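Local coordinates for protein BIFUNCTIONAL PROTEIN Proline utilization A (PutA) (Corynebacterium freiburgense, PDB 5UX5) that catalyses both steps of proline oxidation to glutamate, with an FAD-dependent proline dehydrogenase and an NAD-dependent aldehyde dehydrogenase joined in one polypeptide, at residues E306-Y320 and R459-D473. Residues are numbered along the deposited sequence; the frame is centred on the assembly and turned at random.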
ATOM      1  N   GLU A 306       0.389  -7.178  12.406  1.00 34.40           N
ATOM      2  CA  GLU A 306      -1.064  -7.183  12.308  1.00 27.79           C
ATOM      3  C   GLU A 306      -1.649  -5.811  12.605  1.00 32.86           C
ATOM      4  O   GLU A 306      -2.649  -5.423  11.991  1.00 36.27           O
ATOM      5  CB  GLU A 306      -1.643  -8.224  13.256  1.00 22.70           C
ATOM      6  CG  GLU A 306      -1.567  -9.646  12.782  1.00 22.93           C
ATOM      7  CD  GLU A 306      -2.454  -9.891  11.592  1.00 33.57           C
ATOM      8  OE1 GLU A 306      -3.333  -9.046  11.295  1.00 45.29           O
ATOM      9  OE2 GLU A 306      -2.277 -10.947  10.959  1.00 35.33           O
ATOM     10  N   LYS A 307      -1.031  -5.055  13.515  1.00 29.80           N
ATOM     11  CA  LYS A 307      -1.527  -3.720  13.818  1.00 26.68           C
ATOM     12  C   LYS A 307      -1.137  -2.733  12.716  1.00 32.83           C
ATOM     13  O   LYS A 307      -1.949  -1.878  12.326  1.00 36.67           O
ATOM     14  CB  LYS A 307      -0.974  -3.252  15.172  1.00 23.26           C
ATOM     15  CG  LYS A 307      -1.375  -4.089  16.410  1.00 23.24           C
ATOM     16  CD  LYS A 307      -1.272  -3.323  17.715  1.00 29.03           C
ATOM     17  CE  LYS A 307      -1.611  -4.234  18.907  1.00 49.70           C
ATOM     18  NZ  LYS A 307      -1.915  -3.610  20.252  1.00 49.97           N
ATOM     19  N   VAL A 308       0.076  -2.869  12.163  1.00 21.68           N
ATOM     20  CA  VAL A 308       0.468  -2.047  11.014  1.00 22.47           C
ATOM     21  C   VAL A 308      -0.487  -2.271   9.844  1.00 28.38           C
ATOM     22  O   VAL A 308      -0.945  -1.318   9.212  1.00 39.55           O
ATOM     23  CB  VAL A 308       1.932  -2.311  10.605  1.00 31.23           C
ATOM     24  CG1 VAL A 308       2.159  -1.792   9.202  1.00 21.35           C
ATOM     25  CG2 VAL A 308       2.943  -1.676  11.596  1.00 22.00           C
ATOM     26  N   ASP A 309      -0.748  -3.536   9.499  1.00 34.11           N
ATOM     27  CA  ASP A 309      -1.654  -3.850   8.389  1.00 32.21           C
ATOM     28  C   ASP A 309      -3.006  -3.154   8.568  1.00 34.59           C
ATOM     29  O   ASP A 309      -3.603  -2.663   7.599  1.00 35.52           O
ATOM     30  CB  ASP A 309      -1.831  -5.374   8.279  1.00 21.31           C
ATOM     31  CG  ASP A 309      -2.543  -5.791   7.005  1.00 37.16           C
ATOM     32  OD1 ASP A 309      -2.269  -5.176   5.970  1.00 46.19           O
ATOM     33  OD2 ASP A 309      -3.371  -6.725   7.006  1.00 45.58           O
ATOM     34  N   ALA A 310      -3.514  -3.139   9.805  1.00 30.05           N
ATOM     35  CA  ALA A 310      -4.777  -2.480  10.113  1.00 32.01           C
ATOM     36  C   ALA A 310      -4.670  -0.963   9.980  1.00 31.38           C
ATOM     37  O   ALA A 310      -5.481  -0.333   9.283  1.00 32.75           O
ATOM     38  CB  ALA A 310      -5.244  -2.864  11.521  1.00 21.41           C
ATOM     39  N   GLU A 311      -3.682  -0.349  10.641  1.00 21.32           N
ATOM     40  CA  GLU A 311      -3.634   1.112  10.634  1.00 21.99           C
ATOM     41  C   GLU A 311      -3.460   1.658   9.210  1.00 26.14           C
ATOM     42  O   GLU A 311      -4.071   2.671   8.854  1.00 33.63           O
ATOM     43  CB  GLU A 311      -2.517   1.627  11.556  1.00 20.84           C
ATOM     44  CG  GLU A 311      -2.453   3.177  11.605  1.00 24.24           C
ATOM     45  CD  GLU A 311      -1.325   3.705  12.465  1.00 36.83           C
ATOM     46  OE1 GLU A 311      -1.519   4.746  13.135  1.00 36.93           O
ATOM     47  OE2 GLU A 311      -0.237   3.083  12.469  1.00 43.31           O
ATOM     48  N   LEU A 312      -2.699   0.961   8.359  1.00 20.22           N
ATOM     49  CA  LEU A 312      -2.517   1.406   6.981  1.00 30.30           C
ATOM     50  C   LEU A 312      -3.829   1.420   6.205  1.00 34.62           C
ATOM     51  O   LEU A 312      -4.049   2.304   5.370  1.00 44.64           O
ATOM     52  CB  LEU A 312      -1.512   0.509   6.252  1.00 29.25           C
ATOM     53  CG  LEU A 312      -0.026   0.716   6.590  1.00 34.79           C
ATOM     54  CD1 LEU A 312       0.868  -0.273   5.873  1.00 20.55           C
ATOM     55  CD2 LEU A 312       0.448   2.181   6.352  1.00 30.18           C
ATOM     56  N   HIS A 313      -4.679   0.417   6.406  1.00 27.98           N
ATOM     57  CA  HIS A 313      -5.897   0.246   5.619  1.00 30.86           C
ATOM     58  C   HIS A 313      -7.134   0.835   6.254  1.00 28.35           C
ATOM     59  O   HIS A 313      -8.200   0.780   5.639  1.00 36.92           O
ATOM     60  CB  HIS A 313      -6.171  -1.239   5.366  1.00 36.12           C
ATOM     61  CG  HIS A 313      -5.225  -1.860   4.409  1.00 34.22           C
ATOM     62  ND1 HIS A 313      -3.960  -2.265   4.773  1.00 37.79           N
ATOM     63  CD2 HIS A 313      -5.358  -2.149   3.094  1.00 30.79           C
ATOM     64  CE1 HIS A 313      -3.347  -2.761   3.714  1.00 36.20           C
ATOM     65  NE2 HIS A 313      -4.179  -2.714   2.686  1.00 29.89           N
ATOM     66  N   GLY A 314      -7.043   1.312   7.484  1.00 20.34           N
ATOM     67  CA  GLY A 314      -8.222   1.756   8.180  1.00 26.04           C
ATOM     68  C   GLY A 314      -9.087   0.630   8.675  1.00 26.05           C
ATOM     69  O   GLY A 314     -10.315   0.746   8.656  1.00 33.81           O
ATOM     70  N   TRP A 315      -8.476  -0.458   9.116  1.00 24.91           N
ATOM     71  CA  TRP A 315      -9.184  -1.620   9.616  1.00 26.03           C
ATOM     72  C   TRP A 315      -8.867  -1.798  11.085  1.00 28.88           C
ATOM     73  O   TRP A 315      -7.863  -1.275  11.575  1.00 33.95           O
ATOM     74  CB  TRP A 315      -8.762  -2.888   8.878  1.00 27.55           C
ATOM     75  CG  TRP A 315      -9.057  -2.935   7.433  1.00 27.80           C
ATOM     76  CD1 TRP A 315     -10.084  -2.317   6.785  1.00 27.75           C
ATOM     77  CD2 TRP A 315      -8.330  -3.674   6.434  1.00 21.44           C
ATOM     78  NE1 TRP A 315     -10.039  -2.629   5.443  1.00 24.43           N
ATOM     79  CE2 TRP A 315      -8.976  -3.465   5.211  1.00 21.54           C
ATOM     80  CE3 TRP A 315      -7.208  -4.507   6.467  1.00 21.40           C
ATOM     81  CZ2 TRP A 315      -8.514  -4.029   4.022  1.00 30.63           C
ATOM     82  CZ3 TRP A 315      -6.753  -5.052   5.291  1.00 21.47           C
ATOM     83  CH2 TRP A 315      -7.398  -4.814   4.087  1.00 21.59           C
ATOM     84  N   TYR A 316      -9.702  -2.584  11.779  1.00 26.88           N
ATOM     85  CA  TYR A 316      -9.308  -3.036  13.101  1.00 22.62           C
ATOM     86  C   TYR A 316      -8.217  -4.086  12.962  1.00 27.90           C
ATOM     87  O   TYR A 316      -8.202  -4.873  12.003  1.00 22.37           O
ATOM     88  CB  TYR A 316     -10.473  -3.652  13.864  1.00 23.31           C
ATOM     89  CG  TYR A 316     -11.534  -2.688  14.251  1.00 23.68           C
ATOM     90  CD1 TYR A 316     -11.345  -1.812  15.300  1.00 23.98           C
ATOM     91  CD2 TYR A 316     -12.733  -2.651  13.564  1.00 23.94           C
ATOM     92  CE1 TYR A 316     -12.337  -0.914  15.668  1.00 27.07           C
ATOM     93  CE2 TYR A 316     -13.724  -1.758  13.899  1.00 24.38           C
ATOM     94  CZ  TYR A 316     -13.519  -0.886  14.956  1.00 28.30           C
ATOM     95  OH  TYR A 316     -14.494   0.004  15.298  1.00 27.05           O
ATOM     96  N   PRO A 317      -7.292  -4.120  13.903  1.00 32.11           N
ATOM     97  CA  PRO A 317      -6.372  -5.256  13.977  1.00 28.64           C
ATOM     98  C   PRO A 317      -7.164  -6.553  14.112  1.00 29.21           C
ATOM     99  O   PRO A 317      -8.241  -6.588  14.704  1.00 32.86           O
ATOM    100  CB  PRO A 317      -5.540  -4.959  15.227  1.00 30.49           C
ATOM    101  CG  PRO A 317      -5.826  -3.492  15.553  1.00 22.78           C
ATOM    102  CD  PRO A 317      -7.167  -3.196  15.036  1.00 22.77           C
ATOM    103  N   ALA A 318      -6.683  -7.596  13.461  1.00 32.91           N
ATOM    104  CA  ALA A 318      -7.323  -8.900  13.607  1.00 23.42           C
ATOM    105  C   ALA A 318      -7.221  -9.475  15.027  1.00 32.00           C
ATOM    106  O   ALA A 318      -8.169 -10.164  15.451  1.00 32.37           O
ATOM    107  CB  ALA A 318      -6.748  -9.861  12.558  1.00 23.32           C
ATOM    108  N   PRO A 319      -6.128  -9.298  15.771  1.00 23.89           N
ATOM    109  CA  PRO A 319      -6.062  -9.846  17.124  1.00 24.46           C
ATOM    110  C   PRO A 319      -6.822  -8.986  18.125  1.00 36.74           C
ATOM    111  O   PRO A 319      -7.280  -7.886  17.841  1.00 44.37           O
ATOM    112  CB  PRO A 319      -4.566  -9.843  17.457  1.00 28.71           C
ATOM    113  CG  PRO A 319      -3.878  -9.608  16.193  1.00 23.84           C
ATOM    114  CD  PRO A 319      -4.808  -8.803  15.352  1.00 23.48           C
ATOM    115  N   TYR A 320      -6.978  -9.543  19.314  1.00 40.02           N
ATOM    116  CA  TYR A 320      -7.626  -8.846  20.399  1.00 33.64           C
ATOM    117  C   TYR A 320      -6.853  -7.587  20.719  1.00 29.85           C
ATOM    118  O   TYR A 320      -5.657  -7.500  20.451  1.00 35.87           O
ATOM    119  CB  TYR A 320      -7.661  -9.726  21.646  1.00 40.14           C
ATOM    120  CG  TYR A 320      -8.641 -10.863  21.647  1.00 39.51           C
ATOM    121  CD1 TYR A 320      -9.991 -10.633  21.831  1.00 32.45           C
ATOM    122  CD2 TYR A 320      -8.211 -12.183  21.509  1.00 42.69           C
ATOM    123  CE1 TYR A 320     -10.902 -11.686  21.862  1.00 36.87           C
ATOM    124  CE2 TYR A 320      -9.124 -13.247  21.536  1.00 40.96           C
ATOM    125  CZ  TYR A 320     -10.464 -12.978  21.713  1.00 37.49           C
ATOM    126  OH  TYR A 320     -11.376 -13.992  21.745  1.00 43.11           O
ATOM    127  N   ARG A 459     -12.718  -9.370  14.258  1.00 25.52           N
ATOM    128  CA  ARG A 459     -12.592  -7.923  14.343  1.00 32.90           C
ATOM    129  C   ARG A 459     -12.722  -7.238  12.985  1.00 34.42           C
ATOM    130  O   ARG A 459     -13.113  -6.057  12.929  1.00 32.26           O
ATOM    131  CB  ARG A 459     -11.252  -7.552  14.971  1.00 29.88           C
ATOM    132  CG  ARG A 459     -11.027  -8.172  16.306  1.00 25.16           C
ATOM    133  CD  ARG A 459     -11.174  -7.109  17.342  1.00 27.05           C
ATOM    134  NE  ARG A 459      -9.950  -6.378  17.600  1.00 24.95           N
ATOM    135  CZ  ARG A 459      -9.913  -5.090  17.870  1.00 33.05           C
ATOM    136  NH1 ARG A 459     -11.038  -4.373  17.881  1.00 35.54           N
ATOM    137  NH2 ARG A 459      -8.751  -4.519  18.132  1.00 47.01           N
ATOM    138  N   ARG A 460     -12.432  -7.953  11.895  1.00 24.67           N
ATOM    139  CA  ARG A 460     -12.492  -7.381  10.557  1.00 24.14           C
ATOM    140  C   ARG A 460     -13.924  -7.274  10.028  1.00 31.63           C
ATOM    141  O   ARG A 460     -14.126  -6.808   8.903  1.00 28.87           O
ATOM    142  CB  ARG A 460     -11.644  -8.226   9.602  1.00 23.90           C
ATOM    143  CG  ARG A 460     -10.145  -8.217   9.861  1.00 25.20           C
ATOM    144  CD  ARG A 460      -9.534  -6.842   9.545  1.00 25.08           C
ATOM    145  NE  ARG A 460      -8.096  -6.811   9.784  1.00 22.39           N
ATOM    146  CZ  ARG A 460      -7.189  -7.238   8.908  1.00 26.12           C
ATOM    147  NH1 ARG A 460      -7.593  -7.705   7.729  1.00 25.87           N
ATOM    148  NH2 ARG A 460      -5.892  -7.198   9.220  1.00 23.52           N
ATOM    149  N   LEU A 461     -14.928  -7.704  10.800  1.00 37.64           N
ATOM    150  CA  LEU A 461     -16.288  -7.718  10.279  1.00 32.77           C
ATOM    151  C   LEU A 461     -16.859  -6.330  10.101  1.00 32.99           C
ATOM    152  O   LEU A 461     -17.820  -6.173   9.349  1.00 44.53           O
ATOM    153  CB  LEU A 461     -17.218  -8.521  11.183  1.00 27.77           C
ATOM    154  CG  LEU A 461     -17.121 -10.052  11.282  1.00 30.16           C
ATOM    155  CD1 LEU A 461     -18.100 -10.536  12.345  1.00 28.58           C
ATOM    156  CD2 LEU A 461     -17.384 -10.737   9.970  1.00 27.83           C
ATOM    157  N   SER A 462     -16.318  -5.330  10.787  1.00 30.16           N
ATOM    158  CA  SER A 462     -16.681  -3.936  10.562  1.00 34.90           C
ATOM    159  C   SER A 462     -15.418  -3.110  10.679  1.00 37.24           C
ATOM    160  O   SER A 462     -14.326  -3.639  10.917  1.00 37.23           O
ATOM    161  CB  SER A 462     -17.737  -3.439  11.552  1.00 35.86           C
ATOM    162  OG  SER A 462     -17.170  -3.356  12.857  1.00 39.23           O
ATOM    163  N   THR A 463     -15.568  -1.796  10.528  1.00 46.72           N
ATOM    164  CA  THR A 463     -14.403  -0.938  10.377  1.00 40.46           C
ATOM    165  C   THR A 463     -14.464   0.260  11.310  1.00 36.32           C
ATOM    166  O   THR A 463     -15.541   0.794  11.588  1.00 40.82           O
ATOM    167  CB  THR A 463     -14.306  -0.467   8.924  1.00 34.62           C
ATOM    168  OG1 THR A 463     -15.633  -0.244   8.424  1.00 51.72           O
ATOM    169  CG2 THR A 463     -13.656  -1.545   8.086  1.00 22.99           C
ATOM    170  N   PRO A 464     -13.316   0.730  11.776  1.00 35.82           N
ATOM    171  CA  PRO A 464     -13.317   1.940  12.607  1.00 28.57           C
ATOM    172  C   PRO A 464     -13.646   3.159  11.762  1.00 37.23           C
ATOM    173  O   PRO A 464     -13.500   3.160  10.540  1.00 48.65           O
ATOM    174  CB  PRO A 464     -11.893   2.015  13.152  1.00 22.93           C
ATOM    175  CG  PRO A 464     -11.104   0.895  12.440  1.00 28.48           C
ATOM    176  CD  PRO A 464     -11.961   0.302  11.382  1.00 28.36           C
ATOM    177  N   GLU A 465     -14.069   4.225  12.435  1.00 44.36           N
ATOM    178  CA  GLU A 465     -14.264   5.505  11.755  1.00 42.39           C
ATOM    179  C   GLU A 465     -12.907   6.112  11.442  1.00 30.01           C
ATOM    180  O   GLU A 465     -12.059   6.262  12.327  1.00 32.06           O
ATOM    181  CB  GLU A 465     -15.116   6.454  12.598  1.00 56.89           C
ATOM    182  CG  GLU A 465     -16.389   6.960  11.888  1.00 67.05           C
ATOM    183  CD  GLU A 465     -17.591   6.024  12.052  1.00 76.11           C
ATOM    184  OE1 GLU A 465     -18.741   6.524  11.981  1.00 81.01           O
ATOM    185  OE2 GLU A 465     -17.397   4.800  12.258  1.00 74.11           O
ATOM    186  N   THR A 466     -12.675   6.383  10.166  1.00 23.88           N
ATOM    187  CA  THR A 466     -11.434   6.965   9.685  1.00 26.78           C
ATOM    188  C   THR A 466     -11.809   8.048   8.696  1.00 34.21           C
ATOM    189  O   THR A 466     -12.920   8.053   8.169  1.00 39.24           O
ATOM    190  CB  THR A 466     -10.554   5.937   8.957  1.00 28.87           C
ATOM    191  OG1 THR A 466     -11.297   5.390   7.858  1.00 31.19           O
ATOM    192  CG2 THR A 466     -10.157   4.807   9.862  1.00 21.16           C
ATOM    193  N   PHE A 467     -10.880   8.961   8.417  1.00 33.08           N
ATOM    194  CA  PHE A 467     -11.168   9.919   7.353  1.00 28.82           C
ATOM    195  C   PHE A 467     -11.074   9.276   5.963  1.00 33.66           C
ATOM    196  O   PHE A 467     -11.995   9.409   5.145  1.00 25.56           O
ATOM    197  CB  PHE A 467     -10.242  11.120   7.404  1.00 25.48           C
ATOM    198  CG  PHE A 467     -10.407  11.987   6.210  1.00 33.85           C
ATOM    199  CD1 PHE A 467     -11.483  12.859   6.133  1.00 38.21           C
ATOM    200  CD2 PHE A 467      -9.564  11.858   5.119  1.00 36.69           C
ATOM    201  CE1 PHE A 467     -11.682  13.628   5.025  1.00 42.32           C
ATOM    202  CE2 PHE A 467      -9.759  12.626   3.995  1.00 45.16           C
ATOM    203  CZ  PHE A 467     -10.821  13.515   3.949  1.00 51.04           C
ATOM    204  N   ASN A 468      -9.939   8.648   5.639  1.00 32.75           N
ATOM    205  CA  ASN A 468      -9.817   7.953   4.359  1.00 22.38           C
ATOM    206  C   ASN A 468     -10.746   6.756   4.305  1.00 23.85           C
ATOM    207  O   ASN A 468     -10.858   6.007   5.278  1.00 33.23           O
ATOM    208  CB  ASN A 468      -8.386   7.506   4.122  1.00 23.87           C
ATOM    209  CG  ASN A 468      -7.459   8.662   3.945  1.00 32.86           C
ATOM    210  OD1 ASN A 468      -6.772   9.090   4.887  1.00 42.34           O
ATOM    211  ND2 ASN A 468      -7.471   9.231   2.735  1.00 24.31           N
ATOM    212  N   ALA A 469     -11.451   6.607   3.185  1.00 20.94           N
ATOM    213  CA  ALA A 469     -12.306   5.439   2.972  1.00 22.76           C
ATOM    214  C   ALA A 469     -11.487   4.150   2.988  1.00 29.65           C
ATOM    215  O   ALA A 469     -10.403   4.081   2.393  1.00 31.35           O
ATOM    216  CB  ALA A 469     -13.036   5.574   1.635  1.00 22.74           C
ATOM    217  N   SER A 470     -11.997   3.111   3.661  1.00 28.86           N
ATOM    218  CA  SER A 470     -11.201   1.886   3.794  1.00 30.87           C
ATOM    219  C   SER A 470     -11.446   0.940   2.626  1.00 30.60           C
ATOM    220  O   SER A 470     -12.566   0.814   2.125  1.00 29.79           O
ATOM    221  CB  SER A 470     -11.486   1.146   5.106  1.00 35.50           C
ATOM    222  OG  SER A 470     -12.857   0.871   5.269  1.00 48.25           O
ATOM    223  N   ASP A 471     -10.382   0.265   2.207  1.00 39.91           N
ATOM    224  CA  ASP A 471     -10.434  -0.673   1.090  1.00 39.98           C
ATOM    225  C   ASP A 471     -11.207  -1.936   1.449  1.00 35.08           C
ATOM    226  O   ASP A 471     -11.432  -2.261   2.621  1.00 29.84           O
ATOM    227  CB  ASP A 471      -9.030  -1.092   0.664  1.00 38.34           C
ATOM    228  CG  ASP A 471      -8.249   0.032   0.074  1.00 39.80           C
ATOM    229  OD1 ASP A 471      -8.882   1.037  -0.266  1.00 37.61           O
ATOM    230  OD2 ASP A 471      -7.016  -0.096  -0.075  1.00 46.19           O
ATOM    231  N   SER A 472     -11.554  -2.685   0.403  1.00 32.88           N
ATOM    232  CA  SER A 472     -12.182  -3.983   0.580  1.00 30.45           C
ATOM    233  C   SER A 472     -11.194  -4.961   1.221  1.00 28.26           C
ATOM    234  O   SER A 472     -10.016  -4.969   0.880  1.00 24.66           O
ATOM    235  CB  SER A 472     -12.680  -4.483  -0.774  1.00 35.69           C
ATOM    236  OG  SER A 472     -13.581  -3.548  -1.361  1.00 35.44           O
ATOM    237  N   ASP A 473     -11.676  -5.788   2.166  1.00 28.23           N
ATOM    238  CA  ASP A 473     -10.807  -6.691   2.914  1.00 29.93           C
ATOM    239  C   ASP A 473     -10.960  -8.132   2.407  1.00 37.95           C
ATOM    240  O   ASP A 473     -11.919  -8.821   2.786  1.00 39.03           O
ATOM    241  CB  ASP A 473     -11.131  -6.614   4.411  1.00 33.41           C
ATOM    242  CG  ASP A 473     -10.123  -7.370   5.284  1.00 39.74           C
ATOM    243  OD1 ASP A 473      -9.289  -8.128   4.737  1.00 36.36           O
ATOM    244  OD2 ASP A 473     -10.161  -7.200   6.529  1.00 41.74           O
TER
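W315 lies between the carboxylate of D473 and H313, two residues earlier: D473 stacks over one face of the indole, the two planes 6° apart, with its CB in CH-pi contact with the six-membered ring, and H313 CB sits over the other. In the plane of the indole, NE1 donates to the carbonyl D471 O at 3.2 Å, which fixes the rotation of the ring. A bend at chi2 (-69°) carries the R460 guanidinium across to the indole, with W315 CE3 above one of its faces, toward the rim. R460 NE bonds to Y316 O at 2.9 Å, NH1 pairs with D473 OD2 at 2.9 Å, and NH2 forms a salt bridge with D309 OD2, its hydrogen bond weak at 3.4 Å, and a long one with E306 OE1, completing a four-residue network. The backbone N of Y236 holds E306 OE2, that of A475 D473 OD1. Y316 takes P464 over one ring face, CG standing 3.7 Å from the centroid. Bent at chi2 and chi3, R459 sends NE to P319 O (3.1 Å, N-H...O 171°). G314, just past the end of helix 303-313, has positive phi, and its O faces the P464 ring. From here the chain runs to Y320, which touches FAD. The arrangement is a helix end and loop of the proline dehydrogenase barrel packed against an irregular linker leading toward the aldehyde dehydrogenase part, where D471 and S472 bond to helix 550-574, as fits the two-enzyme architecture of PutA.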